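Side-chain contacts in putative methyltransferase protein (Bacteroides fragilis, PDB 5BP9), which probably transfers methyl groups from S-adenosylmethionine and binds the by-product S-adenosyl-L-homocysteine: residues A[94-99]-A[264-269]; A[134-139]-A[147-152]; A[172-177]-A[181-186]. One frame throughout, in Å; residues are numbered along the deposited sequence.

Contact 1 of 3, residues A[94-99]-A[264-269]; sequences ERTALA and MIKEGK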
loop_
_atom_site.group_PDB
_atom_site.type_symbol
_atom_site.label_atom_id
_atom_site.label_comp_id
_atom_site.label_asym_id
_atom_site.label_seq_id
_atom_site.Cartn_x
_atom_site.Cartn_y
_atom_site.Cartn_z
ATOM N N GLU A 94 11.372 -0.344 -2.922
ATOM C CA GLU A 94 10.515 -1.367 -3.505
ATOM C C GLU A 94 11.338 -2.501 -4.107
ATOM O O GLU A 94 11.025 -3.677 -3.885
ATOM C CB GLU A 94 9.554 -0.765 -4.532
ATOM C CG GLU A 94 8.585 0.234 -3.901
ATOM C CD GLU A 94 7.696 0.912 -4.912
ATOM O OE1 GLU A 94 7.535 0.381 -6.025
ATOM O OE2 GLU A 94 7.161 1.999 -4.588
ATOM N N ARG A 95 12.401 -2.153 -4.834
ATOM C CA ARG A 95 13.297 -3.161 -5.395
ATOM C C ARG A 95 13.882 -4.030 -4.291
ATOM O O ARG A 95 13.987 -5.259 -4.435
ATOM C CB ARG A 95 14.434 -2.509 -6.211
ATOM C CG ARG A 95 13.988 -1.730 -7.431
ATOM C CD ARG A 95 15.175 -1.361 -8.324
ATOM N NE ARG A 95 16.257 -0.649 -7.620
ATOM C CZ ARG A 95 16.435 0.679 -7.568
ATOM N NH1 ARG A 95 15.588 1.530 -8.148
ATOM N NH2 ARG A 95 17.477 1.173 -6.904
ATOM N N THR A 96 14.257 -3.389 -3.180
ATOM C CA THR A 96 14.871 -4.062 -2.052
ATOM C C THR A 96 13.887 -5.070 -1.465
ATOM O O THR A 96 14.223 -6.221 -1.202
ATOM C CB THR A 96 15.309 -3.041 -0.970
ATOM O OG1 THR A 96 16.272 -2.132 -1.537
ATOM C CG2 THR A 96 15.908 -3.750 0.249
ATOM N N ALA A 97 12.651 -4.631 -1.276
ATOM C CA ALA A 97 11.618 -5.518 -0.764
ATOM C C ALA A 97 11.306 -6.717 -1.663
ATOM O O ALA A 97 11.204 -7.826 -1.162
ATOM C CB ALA A 97 10.352 -4.715 -0.470
ATOM N N LEU A 98 11.151 -6.507 -2.971
ATOM C CA LEU A 98 10.877 -7.607 -3.883
ATOM C C LEU A 98 11.962 -8.665 -3.883
ATOM O O LEU A 98 11.660 -9.850 -3.869
ATOM C CB LEU A 98 10.621 -7.120 -5.323
ATOM C CG LEU A 98 9.455 -6.159 -5.542
ATOM C CD1 LEU A 98 9.189 -6.025 -7.031
ATOM C CD2 LEU A 98 8.184 -6.555 -4.796
ATOM N N ALA A 99 13.223 -8.232 -3.845
ATOM C CA ALA A 99 14.347 -9.165 -3.809
ATOM C C ALA A 99 14.380 -10.028 -2.545
ATOM O O ALA A 99 14.848 -11.187 -2.584
ATOM C CB ALA A 99 15.644 -8.393 -3.987
HETATM N N MSE A 264 14.476 -1.844 11.069
HETATM C CA MSE A 264 14.842 -0.979 9.962
HETATM C C MSE A 264 15.686 -1.775 9.002
HETATM O O MSE A 264 16.725 -2.319 9.410
HETATM C CB MSE A 264 15.659 0.169 10.566
HETATM C CG MSE A 264 16.348 1.049 9.543
HETATM SE SE MSE A 264 14.938 1.836 8.451
HETATM C CE MSE A 264 14.385 3.207 9.740
ATOM N N ILE A 265 15.265 -1.879 7.734
ATOM C CA ILE A 265 16.025 -2.618 6.692
ATOM C C ILE A 265 16.842 -1.671 5.813
ATOM O O ILE A 265 18.024 -1.932 5.532
ATOM C CB ILE A 265 15.078 -3.468 5.792
ATOM C CG1 ILE A 265 14.320 -4.510 6.629
ATOM C CG2 ILE A 265 15.817 -4.137 4.631
ATOM C CD1 ILE A 265 15.161 -5.496 7.423
ATOM N N LYS A 266 16.215 -0.586 5.349
ATOM C CA LYS A 266 16.897 0.381 4.506
ATOM C C LYS A 266 16.275 1.771 4.567
ATOM O O LYS A 266 15.048 1.913 4.617
ATOM C CB LYS A 266 16.877 -0.095 3.054
ATOM C CG LYS A 266 17.816 0.701 2.143
ATOM C CD LYS A 266 17.968 0.055 0.786
ATOM C CE LYS A 266 18.964 -1.091 0.800
ATOM N NZ LYS A 266 18.974 -1.805 -0.508
ATOM N N GLU A 267 17.127 2.798 4.501
ATOM C CA GLU A 267 16.675 4.182 4.364
ATOM C C GLU A 267 16.862 4.684 2.940
ATOM O O GLU A 267 17.847 4.361 2.281
ATOM C CB GLU A 267 17.448 5.082 5.310
ATOM C CG GLU A 267 17.271 4.680 6.752
ATOM C CD GLU A 267 17.760 5.733 7.718
ATOM O OE1 GLU A 267 18.917 5.625 8.171
ATOM O OE2 GLU A 267 16.987 6.667 8.010
ATOM N N GLY A 268 15.908 5.500 2.494
ATOM C CA GLY A 268 16.000 6.237 1.248
ATOM C C GLY A 268 16.554 7.606 1.582
ATOM O O GLY A 268 16.969 7.862 2.726
ATOM N N LYS A 269 16.533 8.491 0.594
ATOM C CA LYS A 269 17.112 9.827 0.714
ATOM C C LYS A 269 16.067 10.942 0.901
ATOM O O LYS A 269 16.417 12.129 0.860
ATOM C CB LYS A 269 17.984 10.106 -0.522
ATOM C CG LYS A 269 19.178 9.167 -0.648
ATOM C CD LYS A 269 20.063 9.517 -1.838
ATOM C CE LYS A 269 21.243 8.560 -1.959
ATOM N NZ LYS A 269 22.293 8.802 -0.929
#
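Thr-96 on helix 92-100 and Lys-266 on strand 260-267 are the residues whose backbones come closest here, with their CA atoms 8.2 Å apart, a gap bridged by side chains alone. Both side chains set out toward the other segment and meet at an oblique angle. At their junction the ammonium NZ of Lys-266 donates a hydrogen bond of 2.9 Å to OG1 of Thr-96. The same hydroxyl also bonds to the carbonyl oxygen of Leu-92, one helical turn earlier, so OG1 gives a proton to its own helix and takes one from the strand. Its torsion allows this: OG1 stands beside the backbone N (chi1 -61°), folded back along the helix, and CG2 is left for apolar contact. That methyl lies 4.4 Å from CG2 of Ile-265, a loose touch, and 3.7 Å from Lys-266 NZ.

Lysine suits its place because its length spans the gap. CD already lies 3.6 Å from Thr-96 OG1, and the bend at chi3 (-81°) directs CE and NZ to the hydroxyl. Its side chain also touches Leu-92 and Leu-93; a long, flexible chain with a polar end suits this partly exposed place. Ile-265 begins toward the helix, but its end leads off, and it packs on Met-100 at the helix end. Threonine suits a place between Lys-266 and Ile-265, offering OG1 to one and CG2 to the other.

Two consecutive strand residues can face one helix because Ile-265 and Lys-266 both lie opposite Leu-274, a classic beta bulge that turns both side chains the same way. The bulge sits in the outermost strand of the seven-stranded sheet, whose order 3-2-1-4-5-7-6 is that of the class I, Rossmann-like methyltransferase fold; the helix precedes that fold's first strand.

Contact 2 of 3, residues A[134-139]-A[147-152]; sequences LSVEVM and ARQVNL. With SAH (S-adenosyl-L-homocysteine), chain D.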
loop_
_atom_site.group_PDB
_atom_site.type_symbol
_atom_site.label_atom_id
_atom_site.label_comp_id
_atom_site.label_asym_id
_atom_site.label_seq_id
_atom_site.Cartn_x
_atom_site.Cartn_y
_atom_site.Cartn_z
ATOM N N LEU A 134 -11.567 -2.065 -11.087
ATOM C CA LEU A 134 -10.920 -1.843 -12.365
ATOM C C LEU A 134 -9.420 -2.183 -12.305
ATOM O O LEU A 134 -8.837 -2.633 -13.305
ATOM C CB LEU A 134 -11.173 -0.411 -12.856
ATOM C CG LEU A 134 -12.614 -0.127 -13.282
ATOM C CD1 LEU A 134 -12.902 1.360 -13.392
ATOM C CD2 LEU A 134 -12.924 -0.846 -14.586
ATOM N N SER A 135 -8.788 -1.990 -11.141
ATOM C CA SER A 135 -7.406 -2.403 -10.954
ATOM C C SER A 135 -7.281 -3.915 -11.040
ATOM O O SER A 135 -6.380 -4.419 -11.707
ATOM C CB SER A 135 -6.856 -1.888 -9.634
ATOM O OG SER A 135 -6.856 -0.464 -9.591
ATOM N N VAL A 136 -8.190 -4.628 -10.389
ATOM C CA VAL A 136 -8.195 -6.090 -10.454
ATOM C C VAL A 136 -8.425 -6.597 -11.885
ATOM O O VAL A 136 -7.731 -7.547 -12.323
ATOM C CB VAL A 136 -9.176 -6.686 -9.423
ATOM C CG1 VAL A 136 -9.384 -8.185 -9.624
ATOM C CG2 VAL A 136 -8.706 -6.371 -8.000
ATOM N N GLU A 137 -9.324 -5.931 -12.628
ATOM C CA GLU A 137 -9.545 -6.236 -14.058
ATOM C C GLU A 137 -8.243 -6.187 -14.813
ATOM O O GLU A 137 -7.891 -7.120 -15.518
ATOM C CB GLU A 137 -10.509 -5.210 -14.712
ATOM C CG GLU A 137 -10.469 -5.101 -16.246
ATOM C CD GLU A 137 -11.488 -4.116 -16.806
ATOM O OE1 GLU A 137 -11.088 -3.308 -17.681
ATOM O OE2 GLU A 137 -12.662 -4.167 -16.350
ATOM N N VAL A 138 -7.546 -5.068 -14.680
ATOM C CA VAL A 138 -6.289 -4.855 -15.373
ATOM C C VAL A 138 -5.241 -5.874 -14.983
ATOM O O VAL A 138 -4.575 -6.423 -15.859
ATOM C CB VAL A 138 -5.789 -3.402 -15.204
ATOM C CG1 VAL A 138 -4.331 -3.214 -15.663
ATOM C CG2 VAL A 138 -6.727 -2.469 -15.963
HETATM N N MSE A 139 -5.087 -6.131 -13.687
HETATM C CA MSE A 139 -4.161 -7.153 -13.238
HETATM C C MSE A 139 -4.416 -8.471 -13.928
HETATM O O MSE A 139 -3.464 -9.128 -14.377
HETATM C CB MSE A 139 -4.206 -7.394 -11.715
HETATM C CG MSE A 139 -3.572 -6.209 -11.010
HETATM SE SE MSE A 139 -3.148 -6.668 -9.158
HETATM C CE MSE A 139 -4.815 -5.968 -8.433
ATOM N N ALA A 147 -5.111 -12.573 -8.837
ATOM C CA ALA A 147 -5.557 -11.219 -8.456
ATOM C C ALA A 147 -7.010 -11.290 -8.002
ATOM O O ALA A 147 -7.860 -11.792 -8.741
ATOM C CB ALA A 147 -5.440 -10.267 -9.626
ATOM N N ARG A 148 -7.295 -10.734 -6.813
ATOM C CA ARG A 148 -8.606 -10.780 -6.181
ATOM C C ARG A 148 -9.031 -9.406 -5.705
ATOM O O ARG A 148 -8.194 -8.607 -5.232
ATOM C CB ARG A 148 -8.587 -11.699 -4.968
ATOM C CG ARG A 148 -8.160 -13.129 -5.254
ATOM C CD ARG A 148 -7.881 -13.837 -3.931
ATOM N NE ARG A 148 -9.094 -13.948 -3.159
ATOM C CZ ARG A 148 -9.197 -14.637 -2.028
ATOM N NH1 ARG A 148 -8.130 -15.258 -1.512
ATOM N NH2 ARG A 148 -10.368 -14.675 -1.402
ATOM N N GLN A 149 -10.327 -9.128 -5.839
ATOM C CA GLN A 149 -10.927 -7.912 -5.296
ATOM C C GLN A 149 -11.423 -8.219 -3.882
ATOM O O GLN A 149 -12.502 -8.782 -3.685
ATOM C CB GLN A 149 -12.064 -7.374 -6.171
ATOM C CG GLN A 149 -12.473 -5.967 -5.761
ATOM C CD GLN A 149 -13.779 -5.521 -6.333
ATOM O OE1 GLN A 149 -14.532 -6.305 -6.922
ATOM N NE2 GLN A 149 -14.088 -4.266 -6.124
ATOM N N VAL A 150 -10.580 -7.853 -2.917
ATOM C CA VAL A 150 -10.914 -8.056 -1.528
ATOM C C VAL A 150 -10.140 -7.050 -0.672
ATOM O O VAL A 150 -9.034 -6.620 -1.001
ATOM C CB VAL A 150 -10.695 -9.530 -1.114
ATOM C CG1 VAL A 150 -9.218 -9.890 -1.208
ATOM C CG2 VAL A 150 -11.288 -9.814 0.275
ATOM N N ASN A 151 -10.821 -6.634 0.389
ATOM C CA ASN A 151 -10.263 -5.716 1.383
ATOM C C ASN A 151 -9.400 -6.529 2.351
ATOM O O ASN A 151 -9.869 -7.528 2.892
ATOM C CB ASN A 151 -11.404 -5.027 2.138
ATOM C CG ASN A 151 -10.944 -3.856 2.988
ATOM O OD1 ASN A 151 -9.984 -3.961 3.749
ATOM N ND2 ASN A 151 -11.654 -2.741 2.888
ATOM N N LEU A 152 -8.150 -6.093 2.586
ATOM C CA LEU A 152 -7.257 -6.743 3.530
ATOM C C LEU A 152 -7.929 -7.082 4.864
ATOM O O LEU A 152 -7.660 -8.137 5.446
ATOM C CB LEU A 152 -6.044 -5.816 3.786
ATOM C CG LEU A 152 -5.018 -6.272 4.832
ATOM C CD1 LEU A 152 -4.291 -7.505 4.340
ATOM C CD2 LEU A 152 -4.038 -5.159 5.150
HETATM N N SAH D . 0.937 -1.050 -4.583
HETATM C CA SAH D . 0.529 -0.260 -5.809
HETATM C CB SAH D . -0.615 0.736 -5.566
HETATM C CG SAH D . -0.425 1.708 -4.400
HETATM S SD SAH D . -1.856 2.731 -4.203
HETATM C C SAH D . 1.705 0.490 -6.369
HETATM O O SAH D . 2.788 0.489 -5.793
HETATM O OXT SAH D . 1.642 1.130 -7.418
HETATM C "C5'" SAH D . -2.723 1.903 -2.895
HETATM C "C4'" SAH D . -3.610 0.772 -3.399
HETATM O "O4'" SAH D . -4.193 0.116 -2.252
HETATM C "C3'" SAH D . -4.784 1.174 -4.288
HETATM O "O3'" SAH D . -4.778 0.383 -5.499
HETATM C "C2'" SAH D . -6.014 0.927 -3.420
HETATM O "O2'" SAH D . -7.210 0.642 -4.118
HETATM C "C1'" SAH D . -5.560 -0.212 -2.536
HETATM N N9 SAH D . -6.251 -0.389 -1.249
HETATM C C8 SAH D . -6.633 0.582 -0.403
HETATM N N7 SAH D . -7.169 0.151 0.699
HETATM C C5 SAH D . -7.116 -1.224 0.580
HETATM C C6 SAH D . -7.528 -2.278 1.408
HETATM N N6 SAH D . -8.094 -2.087 2.612
HETATM N N1 SAH D . -7.332 -3.555 0.976
HETATM C C2 SAH D . -6.769 -3.747 -0.236
HETATM N N3 SAH D . -6.338 -2.812 -1.101
HETATM C C4 SAH D . -6.547 -1.561 -0.645
#
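Val-136 presses both methyls onto the backbone of strand 147-149: CG1, anti to the backbone N, lies 4.0 Å from Ala-147 O, and CG2, anti to the carbonyl carbon, 3.6 Å from Arg-148 O. One turn further, Met-139, a selenomethionine, brings its CB to 3.8 Å from CB of Ala-147. A beta-branched valine and a small alanine suit a place where helix and strand run nearly antiparallel (164°) with axes 7.9 Å apart.

Met-139 continues onto Ala-128 and Asp-130 of the neighbouring strand 125-130, and NE2 of Gln-149 is bonded to Ile-131 O. Helix 133-142 is the crossover of a beta-alpha-beta unit, packed against both strands it joins. The chain leaving the second strand reaches the adenine: Leu-152 N gives SAH N1 an almost straight hydrogen bond (3.1 Å, 174°), and SAH N6 donates a weaker, bent one (142°) to Asn-151 OD1, which also accepts from Phe-153 N. Ser-41 O holds ND2 and helps fix the amide's rotation.

Apolar packing seats the helix on a strand that Arg-148 ties to Ala-128 and Asp-130 by backbone hydrogen bonds; two polar groups beyond it read the N1 acceptor and amino donor that together mark adenine.

Contact 3 of 3, residues A[172-177]-A[181-186]; sequences GIIGRL and PLFFRK. With SAH (S-adenosyl-L-homocysteine), chain D.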
loop_
_atom_site.group_PDB
_atom_site.type_symbol
_atom_site.label_atom_id
_atom_site.label_comp_id
_atom_site.label_asym_id
_atom_site.label_seq_id
_atom_site.Cartn_x
_atom_site.Cartn_y
_atom_site.Cartn_z
ATOM N N GLY A 172 -0.156 3.214 4.376
ATOM C CA GLY A 172 -1.321 3.975 4.012
ATOM C C GLY A 172 -2.646 3.358 4.331
ATOM O O GLY A 172 -3.520 4.009 4.925
ATOM N N ILE A 173 -2.771 2.078 3.966
ATOM C CA ILE A 173 -3.976 1.257 4.104
ATOM C C ILE A 173 -4.501 1.204 5.541
ATOM O O ILE A 173 -5.699 1.042 5.784
ATOM C CB ILE A 173 -3.687 -0.144 3.502
ATOM C CG1 ILE A 173 -3.786 -0.030 1.969
ATOM C CG2 ILE A 173 -4.691 -1.210 3.925
ATOM C CD1 ILE A 173 -3.359 -1.260 1.203
ATOM N N ILE A 174 -3.573 1.302 6.494
ATOM C CA ILE A 174 -3.940 1.280 7.932
ATOM C C ILE A 174 -4.804 2.506 8.305
ATOM O O ILE A 174 -5.678 2.430 9.195
ATOM C CB ILE A 174 -2.702 1.135 8.849
ATOM C CG1 ILE A 174 -1.951 -0.162 8.511
ATOM C CG2 ILE A 174 -3.106 1.162 10.341
ATOM C CD1 ILE A 174 -0.576 -0.230 9.089
ATOM N N GLY A 175 -4.567 3.633 7.633
ATOM C CA GLY A 175 -5.419 4.823 7.739
ATOM C C GLY A 175 -5.117 5.739 8.906
ATOM O O GLY A 175 -4.852 6.933 8.722
ATOM N N ARG A 176 -5.188 5.181 10.115
ATOM C CA ARG A 176 -5.020 5.942 11.351
ATOM C C ARG A 176 -4.359 5.058 12.411
ATOM O O ARG A 176 -4.465 3.844 12.378
ATOM C CB ARG A 176 -6.380 6.471 11.845
ATOM C CG ARG A 176 -7.053 7.444 10.870
ATOM C CD ARG A 176 -8.319 8.116 11.390
ATOM N NE ARG A 176 -8.102 8.823 12.647
ATOM C CZ ARG A 176 -7.624 10.061 12.759
ATOM N NH1 ARG A 176 -7.298 10.778 11.685
ATOM N NH2 ARG A 176 -7.471 10.581 13.966
ATOM N N LEU A 177 -3.654 5.686 13.338
ATOM C CA LEU A 177 -2.996 4.938 14.419
ATOM C C LEU A 177 -3.980 4.122 15.256
ATOM O O LEU A 177 -3.619 3.061 15.740
ATOM C CB LEU A 177 -2.179 5.873 15.332
ATOM C CG LEU A 177 -1.012 6.597 14.660
ATOM C CD1 LEU A 177 -0.387 7.503 15.703
ATOM C CD2 LEU A 177 0.002 5.614 14.086
ATOM N N PRO A 181 -4.147 -1.817 16.306
ATOM C CA PRO A 181 -4.491 -3.134 16.874
ATOM C C PRO A 181 -5.209 -4.053 15.852
ATOM O O PRO A 181 -4.858 -5.231 15.731
ATOM C CB PRO A 181 -5.337 -2.778 18.104
ATOM C CG PRO A 181 -4.862 -1.403 18.491
ATOM C CD PRO A 181 -4.607 -0.718 17.185
ATOM N N LEU A 182 -6.173 -3.514 15.100
ATOM C CA LEU A 182 -6.870 -4.287 14.064
ATOM C C LEU A 182 -5.885 -4.801 13.038
ATOM O O LEU A 182 -5.945 -5.961 12.633
ATOM C CB LEU A 182 -7.925 -3.417 13.369
ATOM C CG LEU A 182 -8.692 -4.026 12.189
ATOM C CD1 LEU A 182 -9.752 -5.006 12.672
ATOM C CD2 LEU A 182 -9.319 -2.922 11.350
ATOM N N PHE A 183 -4.979 -3.918 12.610
ATOM C CA PHE A 183 -3.979 -4.303 11.623
ATOM C C PHE A 183 -3.140 -5.497 12.108
ATOM O O PHE A 183 -2.982 -6.486 11.386
ATOM C CB PHE A 183 -3.095 -3.093 11.289
ATOM C CG PHE A 183 -1.910 -3.446 10.439
ATOM C CD1 PHE A 183 -2.096 -3.855 9.125
ATOM C CD2 PHE A 183 -0.637 -3.436 10.957
ATOM C CE1 PHE A 183 -1.014 -4.245 8.351
ATOM C CE2 PHE A 183 0.460 -3.782 10.171
ATOM C CZ PHE A 183 0.276 -4.218 8.871
ATOM N N PHE A 184 -2.585 -5.398 13.323
ATOM C CA PHE A 184 -1.734 -6.461 13.823
ATOM C C PHE A 184 -2.504 -7.746 14.117
ATOM O O PHE A 184 -1.971 -8.836 13.932
ATOM C CB PHE A 184 -0.901 -5.980 15.006
ATOM C CG PHE A 184 0.240 -5.086 14.578
ATOM C CD1 PHE A 184 1.255 -5.607 13.772
ATOM C CD2 PHE A 184 0.310 -3.748 14.936
ATOM C CE1 PHE A 184 2.311 -4.805 13.336
ATOM C CE2 PHE A 184 1.381 -2.964 14.539
ATOM C CZ PHE A 184 2.373 -3.475 13.716
ATOM N N ARG A 185 -3.775 -7.629 14.510
ATOM C CA ARG A 185 -4.625 -8.823 14.633
ATOM C C ARG A 185 -4.782 -9.527 13.296
ATOM O O ARG A 185 -4.693 -10.753 13.235
ATOM C CB ARG A 185 -6.000 -8.514 15.207
ATOM C CG ARG A 185 -5.993 -8.241 16.695
ATOM C CD ARG A 185 -7.399 -8.275 17.280
ATOM N NE ARG A 185 -8.285 -7.203 16.805
ATOM C CZ ARG A 185 -8.352 -5.958 17.286
ATOM N NH1 ARG A 185 -7.557 -5.546 18.260
ATOM N NH2 ARG A 185 -9.235 -5.104 16.772
ATOM N N LYS A 186 -4.986 -8.762 12.231
ATOM C CA LYS A 186 -5.122 -9.361 10.913
ATOM C C LYS A 186 -3.801 -9.999 10.471
ATOM O O LYS A 186 -3.782 -11.087 9.891
ATOM C CB LYS A 186 -5.596 -8.328 9.882
ATOM C CG LYS A 186 -5.919 -8.912 8.514
ATOM C CD LYS A 186 -7.274 -9.607 8.551
ATOM C CE LYS A 186 -7.428 -10.607 7.442
ATOM N NZ LYS A 186 -8.801 -11.179 7.456
HETATM N N SAH D . 0.937 -1.050 -4.583
HETATM C CA SAH D . 0.529 -0.260 -5.809
HETATM C CB SAH D . -0.615 0.736 -5.566
HETATM C CG SAH D . -0.425 1.708 -4.400
HETATM S SD SAH D . -1.856 2.731 -4.203
HETATM C C SAH D . 1.705 0.490 -6.369
HETATM O O SAH D . 2.788 0.489 -5.793
HETATM O OXT SAH D . 1.642 1.130 -7.418
HETATM C "C5'" SAH D . -2.723 1.903 -2.895
HETATM C "C4'" SAH D . -3.610 0.772 -3.399
HETATM O "O4'" SAH D . -4.193 0.116 -2.252
HETATM C "C3'" SAH D . -4.784 1.174 -4.288
HETATM O "O3'" SAH D . -4.778 0.383 -5.499
HETATM C "C2'" SAH D . -6.014 0.927 -3.420
HETATM O "O2'" SAH D . -7.210 0.642 -4.118
HETATM C "C1'" SAH D . -5.560 -0.212 -2.536
HETATM N N9 SAH D . -6.251 -0.389 -1.249
HETATM C C8 SAH D . -6.633 0.582 -0.403
HETATM N N7 SAH D . -7.169 0.151 0.699
HETATM C C5 SAH D . -7.116 -1.224 0.580
HETATM C C6 SAH D . -7.528 -2.278 1.408
HETATM N N6 SAH D . -8.094 -2.087 2.612
HETATM N N1 SAH D . -7.332 -3.555 0.976
HETATM C C2 SAH D . -6.769 -3.747 -0.236
HETATM N N3 SAH D . -6.338 -2.812 -1.101
HETATM C C4 SAH D . -6.547 -1.561 -0.645
#
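The carbonyl oxygen of Ile-174 is gripped twice, by ND2 of Asn-179 and, weakly, by Arg-176 N at 2.9 Å. The weak bond closes a classic gamma turn with Gly-175 at its centre, whose positive phi of 84° is a backbone shape glycine adopts easily; Gly-175 N bonds in turn to Gly-172 O.

With the backbone so held, the Ile-174 and Phe-183 side chains cross at about a right angle. CD1 of Ile-174 stands over the ring centre, 3.6 Å from the centroid and 10° off the normal, a well-centred CH-pi contact, while its CG1 lies 3.7 Å from CD1 of Phe-183. Phe-183 meets it because its CG is anti to the backbone N (chi1 171°), swinging the ring toward the turn. Phe-183 also sets its CD2 3.8 Å above the centre of the Phe-184 ring, and Met-199 of the central sheet touches both Ile-174 and Phe-183. At the other end Pro-181 CD approaches Leu-177 O loosely.

Ile-173, the residue before Ile-174 and modelled in two conformers, lines the adenine pocket. Dispersion, with no charge or hydrogen bond between the segments, joins turn to helix, so a flat ring and a slim methyl suit the site.

Contact 1 lies at the surface, contact 2 is buried and contact 3 partly so. The segments of contacts 1 and 2 reach opposite margins of the same seven-stranded sheet, on opposite sides of the chain's centre, their centres 25 Å apart. Only contact 1 has a hydrogen bond between its segments, from a lysine in a partly exposed place; the other two are apolar. Contacts 2 and 3 follow one another along the chain and touch, Leu-152 O lying 3.2 Å from CE of Lys-186, and both border S-adenosyl-L-homocysteine: the former supplies polar groups to the adenine, the latter an apolar side chain. Contact 1 touches neither of them.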